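Local coordinates for uncharacterized protein (Pseudomonas aeruginosa, PDB 4O5P), which acts as a type VI secretion phospholipase effector, Tle1, and so probably hydrolyses membrane phospholipids of target cells through an alpha/beta-hydrolase domain, at residues 9-14 with 455-460; 93-98 with 445-450; 391-396 with 495-500. All blocks are in the same frame, centred on the assembly; numbering follows the deposited sequence.

Contact 1: 9-14 with 455-460; sequences HIAPTH and TRFNAW
The carboxamide of Asn458, on helix 451-463, clasps the backbone of His14 from both ends. Its OD1 accepts the amide N of His14 at 2.7 Å, nearly straight and on a lone pair, while ND2 gives a hydrogen to His14 O at 3.0 Å. His14 N approaches OD1 in the carbonyl plane and His14 O lies 10° out of the amide plane, which together hold the amide against rotation. With CG anti to the carbonyl carbon (chi1 -68°), the side chain leans from the helix onto the loop that follows strand 7-10.

The tight part lies beside this clasp. Pro12 O meets the edge of the Phe457 ring, 3.4 Å from CE1, and Ala11 CB touches the same rim at CZ, 3.7 Å away. Farther along, Ile10 CG2 rests against CZ3 of Trp460 at 4.0 Å, the two side chains running askew. The looser side is at exposed Thr13, where a water takes a hydrogen from OG1 and gives one to Asn458 O.

Around the contact, Ala11 pairs through its backbone with strand 370-375, Ile405 of helix 403-416 packs on both His14 and Phe457, and Leu654 of helix 649-657 touches Trp460, whose NE1 bonds to Glu476.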
ATOM      1  N   HIS A   9     -16.462   8.600  -8.208  1.00 15.90           N
ATOM      2  CA  HIS A   9     -17.821   8.525  -7.653  1.00 20.25           C
ATOM      3  C   HIS A   9     -17.810   8.056  -6.207  1.00 19.70           C
ATOM      4  O   HIS A   9     -16.795   7.537  -5.723  1.00 17.61           O
ATOM      5  CB  HIS A   9     -18.693   7.567  -8.467  1.00 19.29           C
ATOM      6  CG  HIS A   9     -18.716   7.868  -9.929  1.00 22.89           C
ATOM      7  ND1 HIS A   9     -19.627   8.730 -10.496  1.00 24.45           N
ATOM      8  CD2 HIS A   9     -17.932   7.430 -10.941  1.00 22.02           C
ATOM      9  CE1 HIS A   9     -19.405   8.809 -11.796  1.00 24.95           C
ATOM     10  NE2 HIS A   9     -18.385   8.024 -12.092  1.00 26.50           N
ATOM     11  N   ILE A  10     -18.932   8.259  -5.519  1.00 14.61           N
ATOM     12  CA  ILE A  10     -19.167   7.620  -4.232  1.00 16.50           C
ATOM     13  C   ILE A  10     -19.353   6.141  -4.546  1.00 21.24           C
ATOM     14  O   ILE A  10     -19.816   5.804  -5.649  1.00 20.08           O
ATOM     15  CB  ILE A  10     -20.455   8.171  -3.565  1.00 19.57           C
ATOM     16  CG1 ILE A  10     -20.300   9.649  -3.250  1.00 21.41           C
ATOM     17  CG2 ILE A  10     -20.757   7.463  -2.247  1.00 17.08           C
ATOM     18  CD1 ILE A  10     -19.103   9.936  -2.333  1.00 16.91           C
ATOM     19  N   ALA A  11     -18.998   5.263  -3.607  1.00 16.03           N
ATOM     20  CA  ALA A  11     -19.323   3.841  -3.715  1.00 17.03           C
ATOM     21  C   ALA A  11     -20.767   3.642  -4.171  1.00 19.97           C
ATOM     22  O   ALA A  11     -21.648   4.398  -3.774  1.00 16.12           O
ATOM     23  CB  ALA A  11     -19.124   3.159  -2.385  1.00 17.46           C
ATOM     24  N   PRO A  12     -21.008   2.628  -5.018  1.00 16.71           N
ATOM     25  CA  PRO A  12     -22.393   2.324  -5.376  1.00 19.22           C
ATOM     26  C   PRO A  12     -23.110   1.710  -4.184  1.00 20.99           C
ATOM     27  O   PRO A  12     -22.453   1.243  -3.249  1.00 20.06           O
ATOM     28  CB  PRO A  12     -22.250   1.291  -6.501  1.00 22.83           C
ATOM     29  CG  PRO A  12     -20.909   0.650  -6.270  1.00 19.27           C
ATOM     30  CD  PRO A  12     -20.041   1.764  -5.717  1.00 17.80           C
ATOM     31  N   THR A  13     -24.439   1.727  -4.209  1.00 18.74           N
ATOM     32  CA  THR A  13     -25.236   1.111  -3.151  1.00 21.05           C
ATOM     33  C   THR A  13     -24.942  -0.379  -3.196  1.00 18.88           C
ATOM     34  O   THR A  13     -24.588  -0.902  -4.253  1.00 19.73           O
ATOM     35  CB  THR A  13     -26.733   1.367  -3.394  1.00 23.73           C
ATOM     36  OG1 THR A  13     -27.490   0.906  -2.273  1.00 25.19           O
ATOM     37  CG2 THR A  13     -27.203   0.649  -4.663  1.00 17.10           C
ATOM     38  N   HIS A  14     -25.031  -1.065  -2.063  1.00 23.37           N
ATOM     39  CA  HIS A  14     -24.743  -2.495  -2.069  1.00 23.31           C
ATOM     40  C   HIS A  14     -26.041  -3.268  -2.201  1.00 25.13           C
ATOM     41  O   HIS A  14     -26.916  -3.125  -1.348  1.00 24.25           O
ATOM     42  CB  HIS A  14     -24.040  -2.940  -0.796  1.00 22.67           C
ATOM     43  CG  HIS A  14     -23.831  -4.420  -0.730  1.00 23.76           C
ATOM     44  ND1 HIS A  14     -22.849  -5.063  -1.453  1.00 21.37           N
ATOM     45  CD2 HIS A  14     -24.506  -5.389  -0.066  1.00 24.45           C
ATOM     46  CE1 HIS A  14     -22.918  -6.364  -1.224  1.00 22.57           C
ATOM     47  NE2 HIS A  14     -23.914  -6.588  -0.384  1.00 25.36           N
ATOM     48  N   THR A 455     -27.073  -2.859   5.200  1.00 20.99           N
ATOM     49  CA  THR A 455     -27.955  -1.761   5.564  1.00 20.68           C
ATOM     50  C   THR A 455     -27.173  -0.545   6.071  1.00 17.23           C
ATOM     51  O   THR A 455     -27.431   0.595   5.668  1.00 17.12           O
ATOM     52  CB  THR A 455     -28.915  -2.218   6.655  1.00 21.41           C
ATOM     53  OG1 THR A 455     -29.883  -3.119   6.089  1.00 28.69           O
ATOM     54  CG2 THR A 455     -29.632  -1.037   7.256  1.00 26.82           C
ATOM     55  N   ARG A 456     -26.219  -0.802   6.958  1.00 16.25           N
ATOM     56  CA  ARG A 456     -25.387   0.260   7.518  1.00 16.98           C
ATOM     57  C   ARG A 456     -24.501   0.928   6.464  1.00 18.05           C
ATOM     58  O   ARG A 456     -24.376   2.176   6.382  1.00 18.36           O
ATOM     59  CB  ARG A 456     -24.542  -0.338   8.657  1.00 17.19           C
ATOM     60  CG  ARG A 456     -25.406  -0.769   9.871  1.00 17.74           C
ATOM     61  CD  ARG A 456     -24.601  -1.576  10.883  1.00 20.02           C
ATOM     62  NE  ARG A 456     -25.393  -1.973  12.045  1.00 20.01           N
ATOM     63  CZ  ARG A 456     -24.878  -2.438  13.184  1.00 21.64           C
ATOM     64  NH1 ARG A 456     -23.570  -2.562  13.317  1.00 15.84           N
ATOM     65  NH2 ARG A 456     -25.674  -2.788  14.188  1.00 20.44           N
ATOM     66  N   PHE A 457     -23.883   0.088   5.642  1.00 19.64           N
ATOM     67  CA  PHE A 457     -23.112   0.607   4.533  1.00 16.67           C
ATOM     68  C   PHE A 457     -24.001   1.499   3.679  1.00 16.32           C
ATOM     69  O   PHE A 457     -23.653   2.629   3.373  1.00 17.90           O
ATOM     70  CB  PHE A 457     -22.541  -0.531   3.677  1.00 17.40           C
ATOM     71  CG  PHE A 457     -21.903  -0.047   2.418  1.00 19.99           C
ATOM     72  CD1 PHE A 457     -22.659   0.134   1.263  1.00 18.66           C
ATOM     73  CD2 PHE A 457     -20.554   0.266   2.396  1.00 18.29           C
ATOM     74  CE1 PHE A 457     -22.072   0.608   0.105  1.00 19.54           C
ATOM     75  CE2 PHE A 457     -19.955   0.731   1.238  1.00 17.55           C
ATOM     76  CZ  PHE A 457     -20.716   0.902   0.089  1.00 19.98           C
ATOM     77  N   ASN A 458     -25.157   0.995   3.279  1.00 18.26           N
ATOM     78  CA  ASN A 458     -26.046   1.794   2.449  1.00 16.47           C
ATOM     79  C   ASN A 458     -26.510   3.101   3.107  1.00 17.91           C
ATOM     80  O   ASN A 458     -26.788   4.071   2.415  1.00 18.99           O
ATOM     81  CB  ASN A 458     -27.221   0.946   1.960  1.00 19.51           C
ATOM     82  CG  ASN A 458     -26.783  -0.130   0.970  1.00 20.50           C
ATOM     83  OD1 ASN A 458     -25.810   0.050   0.234  1.00 17.38           O
ATOM     84  ND2 ASN A 458     -27.500  -1.258   0.953  1.00 24.02           N
ATOM     85  N   ALA A 459     -26.575   3.151   4.435  1.00 18.61           N
ATOM     86  CA  ALA A 459     -26.911   4.430   5.077  1.00 21.06           C
ATOM     87  C   ALA A 459     -25.778   5.423   4.829  1.00 18.77           C
ATOM     88  O   ALA A 459     -26.002   6.605   4.464  1.00 18.12           O
ATOM     89  CB  ALA A 459     -27.155   4.244   6.563  1.00 18.53           C
ATOM     90  N   TRP A 460     -24.551   4.941   5.015  1.00 17.76           N
ATOM     91  CA  TRP A 460     -23.415   5.770   4.644  1.00 15.98           C
ATOM     92  C   TRP A 460     -23.475   6.186   3.171  1.00 15.96           C
ATOM     93  O   TRP A 460     -23.337   7.361   2.832  1.00 17.91           O
ATOM     94  CB  TRP A 460     -22.094   5.060   4.935  1.00 15.55           C
ATOM     95  CG  TRP A 460     -20.943   5.939   4.599  1.00 17.57           C
ATOM     96  CD1 TRP A 460     -20.363   6.879   5.405  1.00 14.15           C
ATOM     97  CD2 TRP A 460     -20.271   6.016   3.345  1.00 14.15           C
ATOM     98  NE1 TRP A 460     -19.345   7.511   4.737  1.00 14.23           N
ATOM     99  CE2 TRP A 460     -19.267   6.998   3.462  1.00 15.55           C
ATOM    100  CE3 TRP A 460     -20.400   5.327   2.132  1.00 15.77           C
ATOM    101  CZ2 TRP A 460     -18.399   7.322   2.417  1.00 13.91           C
ATOM    102  CZ3 TRP A 460     -19.552   5.659   1.080  1.00 16.59           C
ATOM    103  CH2 TRP A 460     -18.556   6.640   1.236  1.00 16.04           C
TER
HETATM  104  O   HOH W   1     -27.417   3.392  -0.643  1.00 22.78           O

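Contact 2: 93-98 with 445-450; sequences ARLIHA and AEFSVS
Glu446 is gripped twice by one helix, through its side chain by His97 and through its backbone by Arg94. It is the second residue of a type I beta turn, Ala445 to Ser448, which lies against the C-terminal end of helix 91-97. The first grip is a His-carboxylate hydrogen bond: ND1 of His97 points at OE1, 2.7 Å away and nearly straight at 170°, and OE1 receives it on the syn lone pair. The carboxylate oxygen lies close to the ring plane, although ring and carboxylate are turned 40° from each other. NE2 of the same imidazole bonds to Asp78, so His97 stands between two acids, an environment that would tend to favour its protonated form.

Arg94 reaches past the carboxylate to the main chain instead. Its chain is extended from CG to NE, which carries NH1 to Glu446 O at 3.0 Å; the bond is bent, but the oxygen remains close to the guanidinium plane. NE is held by Cys89 O, and Glu446 O has a second donor in Gln404 of helix 403-416.

Phe447, the next residue of the turn, supplies the apolar half. Its ring presents an edge to Leu95 CD2, 4.0 Å from CE2, while Leu407 and Tyr411 of helix 403-416 also pack on it. The contact thereby joins helix 91-97 to the connection between helices 441-445 and 451-463. At the helix end, Ala98 CB lies 3.6 Å from Phe447 CE1, and Arg94 O is equally close to that carbon.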
ATOM      1  N   ALA A  93      -5.953 -11.254  -0.735  1.00 19.90           N
ATOM      2  CA  ALA A  93      -5.792 -12.678  -0.489  1.00 20.23           C
ATOM      3  C   ALA A  93      -7.108 -13.390  -0.755  1.00 21.90           C
ATOM      4  O   ALA A  93      -7.120 -14.477  -1.329  1.00 18.20           O
ATOM      5  CB  ALA A  93      -5.303 -12.935   0.923  1.00 18.47           C
ATOM      6  N   ARG A  94      -8.219 -12.767  -0.362  1.00 19.10           N
ATOM      7  CA  ARG A  94      -9.538 -13.334  -0.638  1.00 21.06           C
ATOM      8  C   ARG A  94      -9.773 -13.517  -2.138  1.00 22.56           C
ATOM      9  O   ARG A  94     -10.212 -14.579  -2.567  1.00 20.90           O
ATOM     10  CB  ARG A  94     -10.647 -12.501   0.032  1.00 18.31           C
ATOM     11  CG  ARG A  94     -10.653 -12.653   1.554  1.00 17.38           C
ATOM     12  CD  ARG A  94     -11.511 -11.614   2.257  1.00 18.53           C
ATOM     13  NE  ARG A  94     -11.099 -11.501   3.654  1.00 19.20           N
ATOM     14  CZ  ARG A  94     -11.689 -12.135   4.668  1.00 22.65           C
ATOM     15  NH1 ARG A  94     -12.750 -12.906   4.454  1.00 21.45           N
ATOM     16  NH2 ARG A  94     -11.240 -11.972   5.902  1.00 21.20           N
ATOM     17  N   LEU A  95      -9.426 -12.511  -2.937  1.00 20.66           N
ATOM     18  CA  LEU A  95      -9.596 -12.585  -4.388  1.00 17.41           C
ATOM     19  C   LEU A  95      -8.676 -13.611  -5.050  1.00 20.47           C
ATOM     20  O   LEU A  95      -9.048 -14.219  -6.070  1.00 18.69           O
ATOM     21  CB  LEU A  95      -9.376 -11.207  -5.016  1.00 19.75           C
ATOM     22  CG  LEU A  95     -10.489 -10.213  -4.705  1.00 25.93           C
ATOM     23  CD1 LEU A  95     -10.090  -8.813  -5.142  1.00 21.77           C
ATOM     24  CD2 LEU A  95     -11.791 -10.665  -5.381  1.00 20.97           C
ATOM     25  N   ILE A  96      -7.483 -13.791  -4.473  1.00 20.10           N
ATOM     26  CA  ILE A  96      -6.566 -14.830  -4.932  1.00 18.71           C
ATOM     27  C   ILE A  96      -7.102 -16.241  -4.595  1.00 18.94           C
ATOM     28  O   ILE A  96      -7.078 -17.133  -5.436  1.00 19.73           O
ATOM     29  CB  ILE A  96      -5.147 -14.603  -4.377  1.00 20.50           C
ATOM     30  CG1 ILE A  96      -4.514 -13.371  -5.045  1.00 15.90           C
ATOM     31  CG2 ILE A  96      -4.274 -15.830  -4.619  1.00 18.33           C
ATOM     32  CD1 ILE A  96      -4.317 -13.544  -6.548  1.00 17.36           C
ATOM     33  N   HIS A  97      -7.601 -16.425  -3.376  1.00 18.72           N
ATOM     34  CA  HIS A  97      -8.228 -17.677  -2.975  1.00 19.24           C
ATOM     35  C   HIS A  97      -9.368 -18.055  -3.932  1.00 24.99           C
ATOM     36  O   HIS A  97      -9.558 -19.227  -4.243  1.00 22.03           O
ATOM     37  CB  HIS A  97      -8.826 -17.560  -1.567  1.00 21.95           C
ATOM     38  CG  HIS A  97      -7.826 -17.280  -0.490  1.00 23.16           C
ATOM     39  ND1 HIS A  97      -8.189 -16.800   0.752  1.00 23.73           N
ATOM     40  CD2 HIS A  97      -6.482 -17.432  -0.456  1.00 24.51           C
ATOM     41  CE1 HIS A  97      -7.111 -16.668   1.503  1.00 21.70           C
ATOM     42  NE2 HIS A  97      -6.062 -17.035   0.790  1.00 22.84           N
ATOM     43  N   ALA A  98     -10.132 -17.053  -4.371  1.00 22.57           N
ATOM     44  CA  ALA A  98     -11.274 -17.261  -5.271  1.00 23.80           C
ATOM     45  C   ALA A  98     -10.898 -17.218  -6.749  1.00 23.65           C
ATOM     46  O   ALA A  98     -11.773 -17.311  -7.622  1.00 23.57           O
ATOM     47  CB  ALA A  98     -12.365 -16.228  -4.992  1.00 24.54           C
ATOM     48  N   ALA A 445     -17.409 -18.537   2.116  1.00 27.43           N
ATOM     49  CA  ALA A 445     -17.678 -17.862   3.381  1.00 28.57           C
ATOM     50  C   ALA A 445     -16.749 -16.669   3.529  1.00 26.05           C
ATOM     51  O   ALA A 445     -17.028 -15.752   4.307  1.00 26.33           O
ATOM     52  CB  ALA A 445     -17.522 -18.815   4.555  1.00 27.97           C
ATOM     53  N   GLU A 446     -15.641 -16.676   2.788  1.00 25.45           N
ATOM     54  CA  GLU A 446     -14.736 -15.528   2.835  1.00 24.36           C
ATOM     55  C   GLU A 446     -15.327 -14.287   2.170  1.00 21.21           C
ATOM     56  O   GLU A 446     -14.783 -13.187   2.309  1.00 20.59           O
ATOM     57  CB  GLU A 446     -13.361 -15.873   2.243  1.00 26.19           C
ATOM     58  CG  GLU A 446     -12.471 -16.697   3.170  1.00 22.55           C
ATOM     59  CD  GLU A 446     -11.050 -16.863   2.640  1.00 25.63           C
ATOM     60  OE1 GLU A 446     -10.798 -16.495   1.479  1.00 23.54           O
ATOM     61  OE2 GLU A 446     -10.184 -17.368   3.393  1.00 27.11           O
ATOM     62  N   PHE A 447     -16.437 -14.464   1.457  1.00 18.38           N
ATOM     63  CA  PHE A 447     -17.076 -13.376   0.724  1.00 19.75           C
ATOM     64  C   PHE A 447     -18.441 -12.993   1.309  1.00 22.94           C
ATOM     65  O   PHE A 447     -19.179 -12.219   0.694  1.00 23.22           O
ATOM     66  CB  PHE A 447     -17.242 -13.752  -0.755  1.00 22.03           C
ATOM     67  CG  PHE A 447     -15.972 -13.643  -1.571  1.00 19.04           C
ATOM     68  CD1 PHE A 447     -14.971 -14.598  -1.463  1.00 22.79           C
ATOM     69  CD2 PHE A 447     -15.788 -12.583  -2.448  1.00 19.45           C
ATOM     70  CE1 PHE A 447     -13.806 -14.492  -2.211  1.00 27.24           C
ATOM     71  CE2 PHE A 447     -14.622 -12.464  -3.203  1.00 21.90           C
ATOM     72  CZ  PHE A 447     -13.635 -13.416  -3.088  1.00 22.01           C
ATOM     73  N   SER A 448     -18.777 -13.532   2.482  1.00 20.15           N
ATOM     74  CA  SER A 448     -20.090 -13.281   3.103  1.00 24.00           C
ATOM     75  C   SER A 448     -20.336 -11.816   3.480  1.00 23.17           C
ATOM     76  O   SER A 448     -19.460 -11.151   4.043  1.00 19.69           O
ATOM     77  CB  SER A 448     -20.254 -14.123   4.371  1.00 23.57           C
ATOM     78  OG  SER A 448     -20.471 -15.482   4.073  1.00 24.47           O
ATOM     79  N   VAL A 449     -21.534 -11.324   3.172  1.00 23.05           N
ATOM     80  CA  VAL A 449     -21.989 -10.018   3.656  1.00 21.77           C
ATOM     81  C   VAL A 449     -23.343 -10.190   4.331  1.00 23.71           C
ATOM     82  O   VAL A 449     -24.254 -10.767   3.743  1.00 24.13           O
ATOM     83  CB  VAL A 449     -22.162  -9.016   2.505  1.00 21.38           C
ATOM     84  CG1 VAL A 449     -22.882  -7.749   2.992  1.00 22.68           C
ATOM     85  CG2 VAL A 449     -20.834  -8.675   1.908  1.00 20.98           C
ATOM     86  N   SER A 450     -23.492  -9.685   5.551  1.00 24.63           N
ATOM     87  CA  SER A 450     -24.756  -9.832   6.261  1.00 22.91           C
ATOM     88  C   SER A 450     -25.666  -8.666   5.900  1.00 22.54           C
ATOM     89  O   SER A 450     -25.195  -7.626   5.426  1.00 19.97           O
ATOM     90  CB  SER A 450     -24.523  -9.883   7.770  1.00 21.72           C
ATOM     91  OG  SER A 450     -24.221  -8.598   8.282  1.00 22.02           O
TER

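Contact 3: 391-396 with 495-500; sequences QGKAVG and KAFFAN
Gly392 and Asn500 bring two irregular loops together, one between helices 379-383 and 403-416, the other between helices 469-487 and 507-528. Residues 496-499 of the second form a single helix-like turn, and the contact is a loop-to-loop junction between parts assigned to the catalytic and C-terminal families of Tle1-like effectors.

The polar link across it is made by water: one molecule donates to Gly392 O at 2.7 Å and to Phe497 O at 2.9 Å, bridging the two backbones. A CA-H...O contact accompanies it, Gly392 CA lying 3.6 Å from Asn500 O. Gly392 has a positive phi (72°), and it is the backbone CA itself that makes this close approach.

Van der Waals packing is modest and sits at the exposed margin, where Val395 CG2 lies 3.6 Å from Asn500 O and 4.2 Å from Asn500 CB. The two side chains meet at about a right angle.

A third kind of contact joins Lys393 to the Phe497 ring. The lysine starts away from the partner loop, but its bend at chi2 (-66°) turns the chain back, bringing CE and NZ beside CE2. The ammonium group is itself held by three backbone oxygens, those of Phe655, Asp656 and Val659, which probably stabilise the charge in this buried position. From there NZ approaches the ring obliquely, 3.7 Å from Phe497 CE2.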
ATOM      1  N   GLN A 391     -10.941  -4.109  17.821  1.00 21.96           N
ATOM      2  CA  GLN A 391     -11.466  -2.802  18.246  1.00 18.16           C
ATOM      3  C   GLN A 391     -12.972  -2.816  18.468  1.00 20.31           C
ATOM      4  O   GLN A 391     -13.618  -1.767  18.411  1.00 17.07           O
ATOM      5  CB  GLN A 391     -11.107  -1.711  17.220  1.00 19.08           C
ATOM      6  CG  GLN A 391      -9.652  -1.239  17.310  1.00 21.96           C
ATOM      7  CD  GLN A 391      -9.266  -0.210  16.250  1.00 19.39           C
ATOM      8  OE1 GLN A 391     -10.002   0.044  15.291  1.00 17.24           O
ATOM      9  NE2 GLN A 391      -8.095   0.371  16.416  1.00 16.40           N
ATOM     10  N   GLY A 392     -13.530  -4.005  18.699  1.00 16.51           N
ATOM     11  CA  GLY A 392     -14.960  -4.151  18.883  1.00 18.15           C
ATOM     12  C   GLY A 392     -15.756  -3.968  17.605  1.00 18.64           C
ATOM     13  O   GLY A 392     -16.957  -3.679  17.653  1.00 15.68           O
ATOM     14  N   LYS A 393     -15.091  -4.104  16.455  1.00 17.13           N
ATOM     15  CA  LYS A 393     -15.809  -4.032  15.188  1.00 18.56           C
ATOM     16  C   LYS A 393     -16.073  -5.448  14.689  1.00 17.19           C
ATOM     17  O   LYS A 393     -15.260  -6.334  14.920  1.00 20.86           O
ATOM     18  CB  LYS A 393     -15.016  -3.236  14.157  1.00 16.79           C
ATOM     19  CG  LYS A 393     -14.404  -1.955  14.697  1.00 14.67           C
ATOM     20  CD  LYS A 393     -15.433  -0.917  15.113  1.00 15.04           C
ATOM     21  CE  LYS A 393     -14.728   0.193  15.940  1.00 14.10           C
ATOM     22  NZ  LYS A 393     -15.451   1.508  15.858  1.00 14.91           N
ATOM     23  N   ALA A 394     -17.208  -5.651  14.015  1.00 20.22           N
ATOM     24  CA  ALA A 394     -17.582  -6.954  13.462  1.00 16.41           C
ATOM     25  C   ALA A 394     -17.436  -8.083  14.482  1.00 21.95           C
ATOM     26  O   ALA A 394     -16.938  -9.172  14.158  1.00 18.38           O
ATOM     27  CB  ALA A 394     -16.776  -7.254  12.218  1.00 17.89           C
ATOM     28  N   VAL A 395     -17.852  -7.802  15.717  1.00 19.66           N
ATOM     29  CA  VAL A 395     -17.843  -8.805  16.771  1.00 23.20           C
ATOM     30  C   VAL A 395     -18.676  -9.984  16.307  1.00 23.37           C
ATOM     31  O   VAL A 395     -19.782  -9.810  15.793  1.00 30.98           O
ATOM     32  CB  VAL A 395     -18.376  -8.252  18.111  1.00 26.41           C
ATOM     33  CG1 VAL A 395     -18.756  -9.388  19.046  1.00 26.06           C
ATOM     34  CG2 VAL A 395     -17.321  -7.394  18.768  1.00 16.62           C
ATOM     35  N   GLY A 396     -18.124 -11.181  16.445  1.00 19.15           N
ATOM     36  CA  GLY A 396     -18.791 -12.359  15.925  1.00 37.70           C
ATOM     37  C   GLY A 396     -19.212 -12.272  14.464  1.00 33.39           C
ATOM     38  O   GLY A 396     -20.398 -12.134  14.154  1.00 36.03           O
ATOM     39  N   LYS A 495     -19.223   4.221  26.542  1.00 23.73           N
ATOM     40  CA  LYS A 495     -20.016   4.104  25.321  1.00 23.49           C
ATOM     41  C   LYS A 495     -20.344   2.635  25.077  1.00 21.48           C
ATOM     42  O   LYS A 495     -19.595   1.745  25.485  1.00 19.97           O
ATOM     43  CB  LYS A 495     -19.296   4.712  24.112  1.00 20.77           C
ATOM     44  CG  LYS A 495     -18.989   6.194  24.230  1.00 20.76           C
ATOM     45  CD  LYS A 495     -20.236   7.074  24.174  1.00 21.09           C
ATOM     46  CE  LYS A 495     -19.894   8.455  24.753  1.00 23.86           C
ATOM     47  NZ  LYS A 495     -20.949   9.469  24.563  1.00 25.79           N
ATOM     48  N   ALA A 496     -21.475   2.394  24.421  1.00 20.68           N
ATOM     49  CA  ALA A 496     -21.958   1.034  24.190  1.00 26.32           C
ATOM     50  C   ALA A 496     -20.944   0.181  23.461  1.00 19.81           C
ATOM     51  O   ALA A 496     -20.642  -0.933  23.893  1.00 21.41           O
ATOM     52  CB  ALA A 496     -23.284   1.057  23.421  1.00 22.29           C
ATOM     53  N   PHE A 497     -20.417   0.688  22.350  1.00 21.48           N
ATOM     54  CA  PHE A 497     -19.566  -0.159  21.507  1.00 18.50           C
ATOM     55  C   PHE A 497     -18.269  -0.584  22.209  1.00 22.93           C
ATOM     56  O   PHE A 497     -17.776  -1.710  22.016  1.00 18.67           O
ATOM     57  CB  PHE A 497     -19.311   0.474  20.121  1.00 17.82           C
ATOM     58  CG  PHE A 497     -18.089   1.360  20.054  1.00 17.60           C
ATOM     59  CD1 PHE A 497     -18.159   2.688  20.427  1.00 18.71           C
ATOM     60  CD2 PHE A 497     -16.876   0.858  19.595  1.00 20.77           C
ATOM     61  CE1 PHE A 497     -17.048   3.495  20.359  1.00 21.37           C
ATOM     62  CE2 PHE A 497     -15.755   1.657  19.525  1.00 18.64           C
ATOM     63  CZ  PHE A 497     -15.841   2.982  19.901  1.00 20.12           C
ATOM     64  N   PHE A 498     -17.750   0.304  23.052  1.00 20.19           N
ATOM     65  CA  PHE A 498     -16.486   0.054  23.719  1.00 19.43           C
ATOM     66  C   PHE A 498     -16.563  -1.156  24.638  1.00 21.02           C
ATOM     67  O   PHE A 498     -15.546  -1.789  24.926  1.00 20.09           O
ATOM     68  CB  PHE A 498     -16.027   1.283  24.500  1.00 17.20           C
ATOM     69  CG  PHE A 498     -14.681   1.113  25.115  1.00 19.06           C
ATOM     70  CD1 PHE A 498     -13.538   1.276  24.348  1.00 20.42           C
ATOM     71  CD2 PHE A 498     -14.548   0.758  26.450  1.00 20.56           C
ATOM     72  CE1 PHE A 498     -12.271   1.091  24.899  1.00 20.80           C
ATOM     73  CE2 PHE A 498     -13.282   0.562  27.012  1.00 24.28           C
ATOM     74  CZ  PHE A 498     -12.139   0.741  26.219  1.00 20.10           C
ATOM     75  N   ALA A 499     -17.765  -1.475  25.104  1.00 20.39           N
ATOM     76  CA  ALA A 499     -17.934  -2.597  26.014  1.00 22.13           C
ATOM     77  C   ALA A 499     -17.643  -3.910  25.304  1.00 23.55           C
ATOM     78  O   ALA A 499     -17.326  -4.904  25.956  1.00 24.00           O
ATOM     79  CB  ALA A 499     -19.326  -2.600  26.625  1.00 24.84           C
ATOM     80  N   ASN A 500     -17.737  -3.917  23.973  1.00 21.35           N
ATOM     81  CA  ASN A 500     -17.491  -5.155  23.236  1.00 22.82           C
ATOM     82  C   ASN A 500     -16.122  -5.224  22.568  1.00 21.73           C
ATOM     83  O   ASN A 500     -15.855  -6.108  21.743  1.00 22.15           O
ATOM     84  CB  ASN A 500     -18.613  -5.426  22.232  1.00 27.85           C
ATOM     85  CG  ASN A 500     -19.946  -5.671  22.910  1.00 29.10           C
ATOM     86  OD1 ASN A 500     -20.001  -6.192  24.029  1.00 32.49           O
ATOM     87  ND2 ASN A 500     -21.025  -5.292  22.241  1.00 32.87           N
TER
HETATM   88  O   HOH W   2     -18.618  -3.213  19.709  1.00 23.37           O

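How the contacts relate
Contact 2 is the most thoroughly buried, contact 1 is partly buried, and contact 3, though mostly buried, has exposed Val395 and Asn500 at its margin. Contacts 1 and 2 use neighbouring elements: segment 445-450 leads directly into helix 451-463, and the two touch where His14 NE2 meets Val449 CG1 at 3.7 Å. Helix 403-416 packs against both. Contact 3 touches neither, its centre lying about 22 Å from that of contact 1 and 23 Å from that of contact 2. The chemistry differs accordingly: an amide clasp beside aromatic edges, a carboxylate bonded by a histidine and a backbone oxygen by an arginine beside an aromatic edge, and a water bridge between loop backbones.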